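Local atomic coordinates of cohesin (Archaeoglobus fulgidus, PDB entry 2XDH), a protein that is the cohesin module of a longer archaeal protein and probably binds dockerin modules, in a setting outside any cellulosome. Residues A[7-12]-A[146-151]; A[16-21]-A[87-92]; A[38-43]-A[121-126]; A[57-62]-A[70-75]. One frame throughout, in Å; residues are numbered along the deposited sequence. Where two conformers were deposited one is given.

Contact 1: A[7-12]-A[146-151]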
loop_
_atom_site.group_PDB
_atom_site.type_symbol
_atom_site.label_atom_id
_atom_site.label_comp_id
_atom_site.label_asym_id
_atom_site.label_seq_id
_atom_site.Cartn_x
_atom_site.Cartn_y
_atom_site.Cartn_z
ATOM N N ALA A 7 15.175 -2.778 18.950
ATOM C CA ALA A 7 15.238 -2.727 20.404
ATOM C C ALA A 7 15.995 -1.463 20.816
ATOM O O ALA A 7 17.041 -1.144 20.255
ATOM C CB ALA A 7 15.924 -3.969 20.945
ATOM N N GLY A 8 15.465 -0.734 21.792
ATOM C CA GLY A 8 16.096 0.495 22.225
ATOM C C GLY A 8 17.397 0.249 22.970
ATOM O O GLY A 8 17.679 -0.872 23.412
ATOM N N SER A 9 18.196 1.301 23.109
ATOM C CA SER A 9 19.450 1.220 23.853
ATOM C C SER A 9 19.367 2.095 25.100
ATOM O O SER A 9 18.584 3.048 25.137
ATOM C CB SER A 9 20.621 1.658 22.970
ATOM O OG SER A 9 20.801 0.752 21.895
ATOM N N ALA A 10 20.165 1.776 26.118
ATOM C CA ALA A 10 20.073 2.507 27.374
ATOM C C ALA A 10 21.322 2.351 28.205
ATOM O O ALA A 10 22.151 1.467 27.961
ATOM C CB ALA A 10 18.837 2.060 28.178
ATOM N N GLU A 11 21.453 3.224 29.193
ATOM C CA GLU A 11 22.536 3.130 30.150
ATOM C C GLU A 11 22.034 3.646 31.494
ATOM O O GLU A 11 21.251 4.591 31.542
ATOM C CB GLU A 11 23.728 3.956 29.684
ATOM C CG GLU A 11 23.426 5.435 29.552
ATOM C CD GLU A 11 24.541 6.190 28.836
ATOM O OE1 GLU A 11 24.815 5.865 27.664
ATOM O OE2 GLU A 11 25.143 7.100 29.443
ATOM N N ALA A 12 22.491 3.028 32.576
ATOM C CA ALA A 12 22.056 3.398 33.921
ATOM C C ALA A 12 22.931 2.718 34.963
ATOM O O ALA A 12 23.601 1.734 34.657
ATOM C CB ALA A 12 20.611 3.017 34.117
ATOM N N ASN A 146 19.313 -4.672 16.998
ATOM C CA ASN A 146 19.410 -4.977 18.419
ATOM C C ASN A 146 19.760 -3.739 19.242
ATOM O O ASN A 146 20.221 -2.737 18.706
ATOM C CB ASN A 146 20.418 -6.097 18.631
ATOM C CG ASN A 146 19.974 -7.381 17.967
ATOM O OD1 ASN A 146 18.777 -7.629 17.851
ATOM N ND2 ASN A 146 20.924 -8.198 17.530
ATOM N N GLY A 147 19.517 -3.809 20.540
ATOM C CA GLY A 147 19.765 -2.666 21.390
ATOM C C GLY A 147 21.050 -2.914 22.128
ATOM O O GLY A 147 21.574 -4.025 22.099
ATOM N N THR A 148 21.552 -1.887 22.794
ATOM C CA THR A 148 22.799 -2.014 23.543
ATOM C C THR A 148 22.582 -1.420 24.931
ATOM O O THR A 148 22.009 -0.338 25.067
ATOM C CB THR A 148 23.916 -1.256 22.835
ATOM O OG1 THR A 148 24.032 -1.736 21.488
ATOM C CG2 THR A 148 25.246 -1.428 23.564
ATOM N N PHE A 149 23.011 -2.127 25.966
ATOM C CA PHE A 149 22.875 -1.580 27.310
ATOM C C PHE A 149 24.206 -1.534 28.037
ATOM O O PHE A 149 24.977 -2.486 27.976
ATOM C CB PHE A 149 21.887 -2.381 28.151
ATOM C CG PHE A 149 21.966 -2.044 29.611
ATOM C CD1 PHE A 149 21.267 -0.967 30.115
ATOM C CD2 PHE A 149 22.793 -2.762 30.457
ATOM C CE1 PHE A 149 21.366 -0.626 31.452
ATOM C CE2 PHE A 149 22.896 -2.429 31.792
ATOM C CZ PHE A 149 22.178 -1.356 32.290
ATOM N N ARG A 150 24.464 -0.425 28.728
ATOM C CA ARG A 150 25.697 -0.261 29.499
ATOM C C ARG A 150 25.423 0.219 30.924
ATOM O O ARG A 150 24.580 1.083 31.148
ATOM C CB ARG A 150 26.652 0.735 28.825
ATOM C CG ARG A 150 27.400 0.193 27.625
ATOM C CD ARG A 150 28.785 0.820 27.510
ATOM N NE ARG A 150 28.750 2.281 27.573
ATOM C CZ ARG A 150 29.472 3.011 28.418
ATOM N NH1 ARG A 150 30.291 2.414 29.273
ATOM N NH2 ARG A 150 29.378 4.336 28.409
ATOM N N ILE A 151 26.157 -0.321 31.888
ATOM C CA ILE A 151 26.095 0.229 33.233
ATOM C C ILE A 151 26.956 1.483 33.288
ATOM O O ILE A 151 28.109 1.473 32.862
ATOM C CB ILE A 151 26.563 -0.774 34.282
ATOM C CG1 ILE A 151 25.733 -2.054 34.192
ATOM C CG2 ILE A 151 26.454 -0.175 35.675
ATOM C CD1 ILE A 151 26.136 -3.067 35.207
#

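Contact 2: A[16-21]-A[87-92]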
loop_
_atom_site.group_PDB
_atom_site.type_symbol
_atom_site.label_atom_id
_atom_site.label_comp_id
_atom_site.label_asym_id
_atom_site.label_seq_id
_atom_site.Cartn_x
_atom_site.Cartn_y
_atom_site.Cartn_z
ATOM N N SER A 16 19.064 1.073 39.607
ATOM C CA SER A 16 18.047 1.925 39.013
ATOM C C SER A 16 17.165 1.127 38.071
ATOM O O SER A 16 17.547 0.057 37.600
ATOM C CB SER A 16 18.684 3.103 38.275
ATOM O OG SER A 16 19.334 2.672 37.093
ATOM N N ASP A 17 15.973 1.644 37.811
ATOM C CA ASP A 17 15.112 1.051 36.808
ATOM C C ASP A 17 15.294 1.794 35.492
ATOM O O ASP A 17 15.559 3.000 35.475
ATOM C CB ASP A 17 13.652 1.098 37.247
ATOM C CG ASP A 17 13.424 0.400 38.567
ATOM O OD1 ASP A 17 12.513 0.819 39.310
ATOM O OD2 ASP A 17 14.159 -0.565 38.864
ATOM N N ILE A 18 15.176 1.061 34.389
ATOM C CA ILE A 18 15.186 1.661 33.064
ATOM C C ILE A 18 13.979 1.179 32.281
ATOM O O ILE A 18 13.438 0.105 32.546
ATOM C CB ILE A 18 16.440 1.281 32.257
ATOM C CG1 ILE A 18 16.491 -0.233 32.035
ATOM C CG2 ILE A 18 17.687 1.775 32.940
ATOM C CD1 ILE A 18 17.585 -0.677 31.091
ATOM N N GLN A 19 13.564 1.977 31.308
ATOM C CA GLN A 19 12.452 1.619 30.442
ATOM C C GLN A 19 12.985 1.539 29.017
ATOM O O GLN A 19 13.434 2.536 28.470
ATOM C CB GLN A 19 11.349 2.672 30.551
ATOM C CG GLN A 19 10.002 2.243 30.013
ATOM C CD GLN A 19 9.050 1.801 31.107
ATOM O OE1 GLN A 19 9.288 2.046 32.293
ATOM N NE2 GLN A 19 7.961 1.146 30.715
ATOM N N VAL A 20 12.963 0.345 28.435
ATOM C CA VAL A 20 13.496 0.127 27.086
ATOM C C VAL A 20 12.374 -0.252 26.135
ATOM O O VAL A 20 11.702 -1.265 26.331
ATOM C CB VAL A 20 14.511 -1.020 27.064
ATOM C CG1 VAL A 20 14.993 -1.264 25.647
ATOM C CG2 VAL A 20 15.692 -0.721 28.015
ATOM N N PRO A 21 12.155 0.569 25.107
ATOM C CA PRO A 21 11.118 0.233 24.136
ATOM C C PRO A 21 11.644 -0.721 23.081
ATOM O O PRO A 21 12.848 -0.738 22.799
ATOM C CB PRO A 21 10.823 1.580 23.477
ATOM C CG PRO A 21 12.172 2.278 23.480
ATOM C CD PRO A 21 12.812 1.860 24.803
ATOM N N VAL A 87 9.904 -2.505 27.987
ATOM C CA VAL A 87 10.287 -3.384 29.080
ATOM C C VAL A 87 10.856 -2.550 30.219
ATOM O O VAL A 87 11.740 -1.727 30.021
ATOM C CB VAL A 87 11.288 -4.489 28.639
ATOM C CG1 VAL A 87 11.616 -5.406 29.809
ATOM C CG2 VAL A 87 10.696 -5.308 27.498
ATOM N N LYS A 88 10.315 -2.736 31.416
ATOM C CA LYS A 88 10.879 -2.081 32.579
ATOM C C LYS A 88 11.901 -3.035 33.178
ATOM O O LYS A 88 11.559 -4.152 33.584
ATOM C CB LYS A 88 9.790 -1.734 33.600
ATOM C CG LYS A 88 10.306 -0.893 34.761
ATOM C CD LYS A 88 9.191 -0.511 35.724
ATOM C CE LYS A 88 9.630 0.620 36.641
ATOM N NZ LYS A 88 10.129 1.783 35.841
ATOM N N PHE A 89 13.157 -2.601 33.210
ATOM C CA PHE A 89 14.238 -3.407 33.756
ATOM C C PHE A 89 14.738 -2.766 35.031
ATOM O O PHE A 89 14.588 -1.564 35.238
ATOM C CB PHE A 89 15.429 -3.454 32.803
ATOM C CG PHE A 89 15.235 -4.327 31.592
ATOM C CD1 PHE A 89 15.154 -5.705 31.719
ATOM C CD2 PHE A 89 15.201 -3.767 30.317
ATOM C CE1 PHE A 89 15.018 -6.509 30.606
ATOM C CE2 PHE A 89 15.060 -4.549 29.207
ATOM C CZ PHE A 89 14.967 -5.930 29.336
ATOM N N ARG A 90 15.353 -3.574 35.880
ATOM C CA ARG A 90 16.087 -3.055 37.013
ATOM C C ARG A 90 17.523 -3.463 36.804
ATOM O O ARG A 90 17.802 -4.609 36.451
ATOM C CB ARG A 90 15.561 -3.634 38.319
ATOM C CG ARG A 90 16.525 -3.460 39.475
ATOM C CD ARG A 90 15.798 -3.017 40.719
ATOM N NE ARG A 90 16.675 -3.027 41.883
ATOM C CZ ARG A 90 16.253 -2.867 43.131
ATOM N NH1 ARG A 90 14.961 -2.685 43.372
ATOM N NH2 ARG A 90 17.121 -2.889 44.134
ATOM N N VAL A 91 18.433 -2.520 36.992
ATOM C CA VAL A 91 19.848 -2.799 36.806
ATOM C C VAL A 91 20.412 -3.424 38.078
ATOM O O VAL A 91 20.542 -2.760 39.105
ATOM C CB VAL A 91 20.625 -1.515 36.455
ATOM C CG1 VAL A 91 22.090 -1.830 36.165
ATOM C CG2 VAL A 91 19.968 -0.805 35.283
ATOM N N THR A 92 20.741 -4.708 37.999
ATOM C CA THR A 92 21.229 -5.448 39.154
ATOM C C THR A 92 22.730 -5.261 39.357
ATOM O O THR A 92 23.536 -5.682 38.525
ATOM C CB THR A 92 20.924 -6.944 39.008
ATOM O OG1 THR A 92 21.691 -7.485 37.928
ATOM C CG2 THR A 92 19.452 -7.151 38.722
#

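Contact 3: A[38-43]-A[121-126]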
loop_
_atom_site.group_PDB
_atom_site.type_symbol
_atom_site.label_atom_id
_atom_site.label_comp_id
_atom_site.label_asym_id
_atom_site.label_seq_id
_atom_site.Cartn_x
_atom_site.Cartn_y
_atom_site.Cartn_z
ATOM N N SER A 38 16.061 -11.063 23.910
ATOM C CA SER A 38 16.990 -11.588 24.901
ATOM C C SER A 38 17.664 -10.417 25.594
ATOM O O SER A 38 17.927 -9.393 24.968
ATOM C CB SER A 38 18.034 -12.500 24.251
ATOM O OG SER A 38 17.430 -13.672 23.736
ATOM N N TYR A 39 17.938 -10.565 26.885
ATOM C CA TYR A 39 18.564 -9.495 27.649
ATOM C C TYR A 39 19.700 -10.011 28.531
ATOM O O TYR A 39 19.720 -11.183 28.894
ATOM C CB TYR A 39 17.506 -8.785 28.491
ATOM C CG TYR A 39 16.789 -9.697 29.449
ATOM C CD1 TYR A 39 17.213 -9.826 30.764
ATOM C CD2 TYR A 39 15.682 -10.433 29.043
ATOM C CE1 TYR A 39 16.553 -10.664 31.652
ATOM C CE2 TYR A 39 15.015 -11.276 29.925
ATOM C CZ TYR A 39 15.462 -11.384 31.228
ATOM O OH TYR A 39 14.809 -12.210 32.117
ATOM N N PRO A 40 20.657 -9.135 28.873
ATOM C CA PRO A 40 21.839 -9.532 29.657
ATOM C C PRO A 40 21.553 -9.853 31.125
ATOM O O PRO A 40 20.535 -9.421 31.671
ATOM C CB PRO A 40 22.752 -8.306 29.561
ATOM C CG PRO A 40 21.827 -7.157 29.272
ATOM C CD PRO A 40 20.714 -7.728 28.443
ATOM N N ASN A 41 22.470 -10.596 31.748
ATOM C CA ASN A 41 22.372 -10.973 33.160
ATOM C C ASN A 41 22.336 -9.788 34.112
ATOM O O ASN A 41 21.835 -9.897 35.228
ATOM C CB ASN A 41 23.548 -11.868 33.562
ATOM C CG ASN A 41 23.384 -13.289 33.085
ATOM O OD1 ASN A 41 22.266 -13.789 32.966
ATOM N ND2 ASN A 41 24.501 -13.952 32.808
ATOM N N VAL A 42 22.887 -8.657 33.679
ATOM C CA VAL A 42 22.909 -7.464 34.514
ATOM C C VAL A 42 21.540 -6.809 34.613
ATOM O O VAL A 42 21.344 -5.894 35.412
ATOM C CB VAL A 42 23.939 -6.428 34.020
ATOM C CG1 VAL A 42 25.352 -6.955 34.218
ATOM C CG2 VAL A 42 23.690 -6.072 32.564
ATOM N N LEU A 43 20.596 -7.275 33.795
ATOM C CA LEU A 43 19.239 -6.748 33.834
ATOM C C LEU A 43 18.236 -7.756 34.395
ATOM O O LEU A 43 18.387 -8.969 34.248
ATOM C CB LEU A 43 18.797 -6.277 32.449
ATOM C CG LEU A 43 19.572 -5.103 31.843
ATOM C CD1 LEU A 43 18.920 -4.667 30.531
ATOM C CD2 LEU A 43 19.633 -3.934 32.802
ATOM N N ASN A 121 32.172 -2.477 29.519
ATOM C CA ASN A 121 31.652 -3.338 28.461
ATOM C C ASN A 121 30.137 -3.251 28.283
ATOM O O ASN A 121 29.387 -3.061 29.245
ATOM C CB ASN A 121 32.087 -4.791 28.674
ATOM C CG ASN A 121 32.800 -5.367 27.464
ATOM O OD1 ASN A 121 33.795 -6.080 27.596
ATOM N ND2 ASN A 121 32.297 -5.052 26.275
ATOM N N SER A 122 29.699 -3.398 27.038
ATOM C CA SER A 122 28.292 -3.272 26.691
ATOM C C SER A 122 27.606 -4.632 26.588
ATOM O O SER A 122 28.265 -5.669 26.520
ATOM C CB SER A 122 28.142 -2.497 25.379
ATOM O OG SER A 122 28.903 -3.087 24.338
ATOM N N HIS A 123 26.278 -4.616 26.580
ATOM C CA HIS A 123 25.481 -5.838 26.502
ATOM C C HIS A 123 24.411 -5.701 25.424
ATOM O O HIS A 123 23.930 -4.606 25.165
ATOM C CB HIS A 123 24.801 -6.118 27.841
ATOM C CG HIS A 123 25.749 -6.220 28.992
ATOM N ND1 HIS A 123 26.305 -7.416 29.394
ATOM C CD2 HIS A 123 26.237 -5.275 29.829
ATOM C CE1 HIS A 123 27.097 -7.203 30.430
ATOM N NE2 HIS A 123 27.074 -5.912 30.714
ATOM N N ALA A 124 24.039 -6.819 24.815
ATOM C CA ALA A 124 23.083 -6.811 23.713
ATOM C C ALA A 124 21.683 -7.013 24.221
ATOM O O ALA A 124 21.464 -7.806 25.142
ATOM C CB ALA A 124 23.433 -7.910 22.711
ATOM N N LEU A 125 20.739 -6.266 23.649
ATOM C CA LEU A 125 19.320 -6.574 23.799
ATOM C C LEU A 125 18.945 -7.091 22.430
ATOM O O LEU A 125 18.775 -6.302 21.497
ATOM C CB LEU A 125 18.528 -5.317 24.139
ATOM C CG LEU A 125 18.857 -4.783 25.544
ATOM C CD1 LEU A 125 18.507 -3.309 25.689
ATOM C CD2 LEU A 125 18.128 -5.617 26.592
ATOM N N THR A 126 18.857 -8.414 22.301
ATOM C CA THR A 126 18.732 -9.037 20.989
ATOM C C THR A 126 17.303 -9.423 20.634
ATOM O O THR A 126 16.557 -9.924 21.461
ATOM C CB THR A 126 19.623 -10.295 20.872
ATOM O OG1 THR A 126 19.076 -11.349 21.672
ATOM C CG2 THR A 126 21.030 -9.994 21.333
HETATM O O HOH W 1 25.536 -10.420 30.356
#

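Contact 4: A[57-62]-A[70-75]. Unlike the reference sequence in segment 57-62: Q62 (reference Asn).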
loop_
_atom_site.group_PDB
_atom_site.type_symbol
_atom_site.label_atom_id
_atom_site.label_comp_id
_atom_site.label_asym_id
_atom_site.label_seq_id
_atom_site.Cartn_x
_atom_site.Cartn_y
_atom_site.Cartn_z
ATOM N N SER A 57 -4.279 -3.684 21.119
ATOM C CA SER A 57 -3.998 -4.981 20.515
ATOM C C SER A 57 -4.212 -6.105 21.537
ATOM O O SER A 57 -4.262 -5.855 22.736
ATOM C CB SER A 57 -2.533 -5.024 20.050
ATOM O OG SER A 57 -2.254 -3.948 19.189
ATOM N N LEU A 58 -4.329 -7.343 21.057
ATOM C CA LEU A 58 -4.262 -8.497 21.942
ATOM C C LEU A 58 -2.782 -8.724 22.219
ATOM O O LEU A 58 -2.015 -8.969 21.288
ATOM C CB LEU A 58 -4.839 -9.731 21.248
ATOM C CG LEU A 58 -4.953 -11.017 22.071
ATOM C CD1 LEU A 58 -5.791 -10.776 23.308
ATOM C CD2 LEU A 58 -5.563 -12.120 21.239
ATOM N N PHE A 59 -2.388 -8.665 23.491
ATOM C CA PHE A 59 -0.974 -8.610 23.869
ATOM C C PHE A 59 -0.599 -9.674 24.913
ATOM O O PHE A 59 -1.236 -9.766 25.959
ATOM C CB PHE A 59 -0.687 -7.208 24.411
ATOM C CG PHE A 59 0.758 -6.964 24.783
ATOM C CD1 PHE A 59 1.688 -6.621 23.820
ATOM C CD2 PHE A 59 1.165 -7.026 26.109
ATOM C CE1 PHE A 59 3.019 -6.381 24.162
ATOM C CE2 PHE A 59 2.485 -6.796 26.461
ATOM C CZ PHE A 59 3.415 -6.467 25.483
ATOM N N ASP A 60 0.411 -10.493 24.621
ATOM C CA ASP A 60 0.863 -11.509 25.583
ATOM C C ASP A 60 2.375 -11.473 25.713
ATOM O O ASP A 60 3.079 -11.151 24.758
ATOM C CB ASP A 60 0.441 -12.913 25.152
ATOM C CG ASP A 60 -1.032 -13.167 25.353
ATOM O OD1 ASP A 60 -1.457 -13.252 26.522
ATOM O OD2 ASP A 60 -1.759 -13.292 24.342
ATOM N N TYR A 61 2.881 -11.799 26.896
ATOM C CA TYR A 61 4.321 -11.946 27.046
ATOM C C TYR A 61 4.630 -13.009 28.081
ATOM O O TYR A 61 3.827 -13.287 28.967
ATOM C CB TYR A 61 4.995 -10.626 27.421
ATOM C CG TYR A 61 4.643 -10.123 28.813
ATOM C CD1 TYR A 61 5.447 -10.420 29.910
ATOM C CD2 TYR A 61 3.507 -9.343 29.025
ATOM C CE1 TYR A 61 5.127 -9.953 31.190
ATOM C CE2 TYR A 61 3.179 -8.874 30.298
ATOM C CZ TYR A 61 3.991 -9.187 31.371
ATOM O OH TYR A 61 3.659 -8.714 32.614
ATOM N N GLN A 62 5.798 -13.614 27.959
ATOM C CA GLN A 62 6.221 -14.609 28.925
ATOM C C GLN A 62 7.716 -14.468 29.126
ATOM O O GLN A 62 8.481 -14.475 28.161
ATOM C CB GLN A 62 5.850 -16.017 28.445
ATOM C CG GLN A 62 6.615 -17.151 29.136
ATOM C CD GLN A 62 6.312 -17.259 30.622
ATOM O OE1 GLN A 62 6.833 -18.141 31.311
ATOM N NE2 GLN A 62 5.469 -16.363 31.125
ATOM N N VAL A 70 7.153 -12.406 23.293
ATOM C CA VAL A 70 6.075 -11.454 23.175
ATOM C C VAL A 70 5.212 -11.831 21.997
ATOM O O VAL A 70 5.722 -12.159 20.927
ATOM C CB VAL A 70 6.610 -10.018 22.948
ATOM C CG1 VAL A 70 5.456 -9.064 22.639
ATOM C CG2 VAL A 70 7.406 -9.557 24.165
ATOM N N GLY A 71 3.899 -11.786 22.201
ATOM C CA GLY A 71 2.966 -12.074 21.137
ATOM C C GLY A 71 2.009 -10.905 21.022
ATOM O O GLY A 71 1.453 -10.438 22.023
ATOM N N ILE A 72 1.816 -10.426 19.797
ATOM C CA ILE A 72 0.875 -9.335 19.535
ATOM C C ILE A 72 -0.040 -9.729 18.375
ATOM O O ILE A 72 0.427 -10.193 17.327
ATOM C CB ILE A 72 1.616 -8.037 19.144
ATOM C CG1 ILE A 72 2.447 -7.520 20.323
ATOM C CG2 ILE A 72 0.618 -6.969 18.719
ATOM C CD1 ILE A 72 3.558 -6.568 19.935
ATOM N N ALA A 73 -1.337 -9.544 18.557
ATOM C CA ALA A 73 -2.284 -9.714 17.461
ATOM C C ALA A 73 -3.232 -8.515 17.406
ATOM O O ALA A 73 -3.702 -8.031 18.433
ATOM C CB ALA A 73 -3.059 -11.010 17.607
ATOM N N ASP A 74 -3.517 -8.037 16.201
ATOM C CA ASP A 74 -4.325 -6.850 16.072
ATOM C C ASP A 74 -5.052 -6.822 14.736
ATOM O O ASP A 74 -4.468 -6.499 13.700
ATOM C CB ASP A 74 -3.440 -5.620 16.241
ATOM C CG ASP A 74 -4.240 -4.351 16.404
ATOM O OD1 ASP A 74 -5.377 -4.272 15.858
ATOM O OD2 ASP A 74 -3.727 -3.435 17.086
ATOM N N SER A 75 -6.337 -7.144 14.773
ATOM C CA SER A 75 -7.161 -7.228 13.567
ATOM C C SER A 75 -7.258 -5.909 12.800
ATOM O O SER A 75 -7.554 -5.923 11.611
ATOM C CB SER A 75 -8.565 -7.739 13.919
ATOM O OG SER A 75 -9.325 -6.732 14.576
#

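Contact 1: A[7-12]-A[146-151]
The hydroxyl of S9 takes the place of a backbone acceptor: T148 N donates to S9 OG at 2.9 Å, in a somewhat bent bond. OG reaches it because it lies anti to the carbonyl carbon (chi1 -66°), beside the backbone N. Beyond this point the backbones run side by side. A10 N donates to T148 O at 3.0 Å, almost straight along the carbonyl direction, while R150 N meets A10 O in the carbonyl plane and A12 N closes on R150 O at 3.2 Å. The two strands, 10-12 and 147-151, run 12° from parallel, joining the first and last strands of the cohesin beta-sandwich. F149 turns its ring toward the neighbouring strand; with CG anti to its backbone N (chi1 167°), CD1 comes 3.4 Å from A10 O and CE1 lies 4.0 Å from A12 N. I18 and V91 also touch this ring, on the side of the sheet where A10, A12 and I151 point. E11 and R150 leave from the other face, their charged ends apart. G147 lies tight against the opposing chain, its CA 3.3 Å from A7 O, while G8 O is buried here without a hydrogen-bonding partner.

Contact 2: A[16-21]-A[87-92]
With chi1 of I18 at 62°, CG1 sits between the backbone N and the carbonyl carbon, and F89 has its ring anti to its own carbonyl carbon (chi1 -74°); together these put I18 CG1 3.5 Å from F89 CB. V20 CG2 comes to the edge of the F89 ring, 3.8 Å from CD2, while V87 CG1 lies over one ring face from the same strand. The backbones run antiparallel. I18 and F89 form a hydrogen-bonded pair, as do V20 and V87, where V87 N reaches V20 O at 2.7 Å. At the far end V91 N points nearly straight at S16 O, 2.8 Å away. The other face is polar. K88 stretches out to its last bond and then bends, bringing NZ 3.7 Å from Q19 OE1 and 4.3 Å from D17 OD1, too long for a salt bridge. D17 OD2 instead rests on the aliphatic part of R90, 3.4 Å from CB, its carboxylate plane 49° from the guanidinium. A leucine in place of K88 would probably take away one of the two positive charges near D17, leaving R90, and lose the approach to Q19 OE1. This pairing joins strand 17-38 to strand 82-91, whose other edge bonds to strand 43-50 through K88 and R90. The apolar face turns into the sandwich, where I18 and V91 pack on A12, and F89 meets V45 and the ring of Y39.

Contact 3: A[38-43]-A[121-126]
V42 sets its CG2 methyl over one face of the H123 imidazole, a CH-pi contact 3.9 Å from the ring centroid and 14° off the normal. The two side chains approach from opposite directions. P40 comes obliquely from that same side of the ring, its CB and CG both meeting H123 CB, the former at 3.5 Å. One turn carries both partners: P40 to L43 is a type I beta turn, closed by L43 N to P40 O. A water lies at weak hydrogen-bonding distance from N41 N and H123 ND1. An alanine in place of H123 would keep the CB that P40 meets but would probably leave the V42 methyl without the ring face under it and open a gap beside the turn. Further along, L125 CD2 gathers Y39 CB at 3.7 Å, P40 CD at 3.8 Å and L43 CD1 at 4.1 Å. L125 directs its chain there with CG anti to its carbonyl carbon (chi1 -68°). At the end of strand 17-38 the backbones pair: S38 N donates to T126 O at 2.7 Å, in the carbonyl plane, and T126 N returns a bond to S38 O from 22° outside that plane. T126 OG1 bonds to Q128 OE1, and Q128 NE2 makes a weak bond to S38 OG. The pairing of these two segments ends at S38, and from P40 onward the turn is held to strand 123-134 chiefly by apolar and CH-pi packing, an attachment that depends more on shape than on directed bonds.

Contact 4: A[57-62]-A[70-75]
This is the beta hairpin of strands 58-64 and 67-74 in the cohesin fold, where two neighbouring strands run almost exactly antiparallel. L58 and A73 form a hydrogen-bonded pair, and so do D60 and G71, where G71 N meets D60 O at 2.8 Å and nearly straight (175°), though tilted from the carbonyl plane. Between these pairs the side chains of F59 and I72 leave the same face. The ring of F59, its CG anti to the backbone N (chi1 -177°), slants across to its neighbours: CD1 lies 3.7 Å from I72 CG1, and CE1 3.9 Å from V70 CG1. F85 covers F59 and V70 from strand 82-91, while V48 and Q50 of strand 43-50 touch F59. On the face of L58, D60 and A73, L58 CB lies 4.2 Å from A73 CB. Beyond the last pair S57 OG donates to D74 OD2 at 2.6 Å, coming from the anti side and 30° out of the carboxylate plane; N76 ND2 bonds to the other oxygen, OD1. Both carboxylate oxygens of D74 are therefore engaged, which fixes its rotation and would be expected to favour the charged form; F59, V70 and I72 make an apolar patch toward strands 43-50 and 82-91, and the S57-D74 end is polar.

How the contacts relate
From the N terminus, strand 3-12 enters contact 1, whose partner comes only near the end of the fold, so it closes the longest loop and encloses the other three. Strand 17-38 follows, meeting strand 82-91 in contact 2; the loop after strand 17-38 meets strand 123-134 in contact 3. These two cross, since 38-43 lies inside the loop of contact 2 and 121-126 beyond it. Contact 4, the short hairpin, nests within all three. Contacts 1, 2 and 3 touch: F149 N probably bonds to H123 O, G8 N to P21 O, and T92 N to V42 O. Contact 4 stands apart, its centre about 24 Å from that of contact 1, linked through strand 17-38.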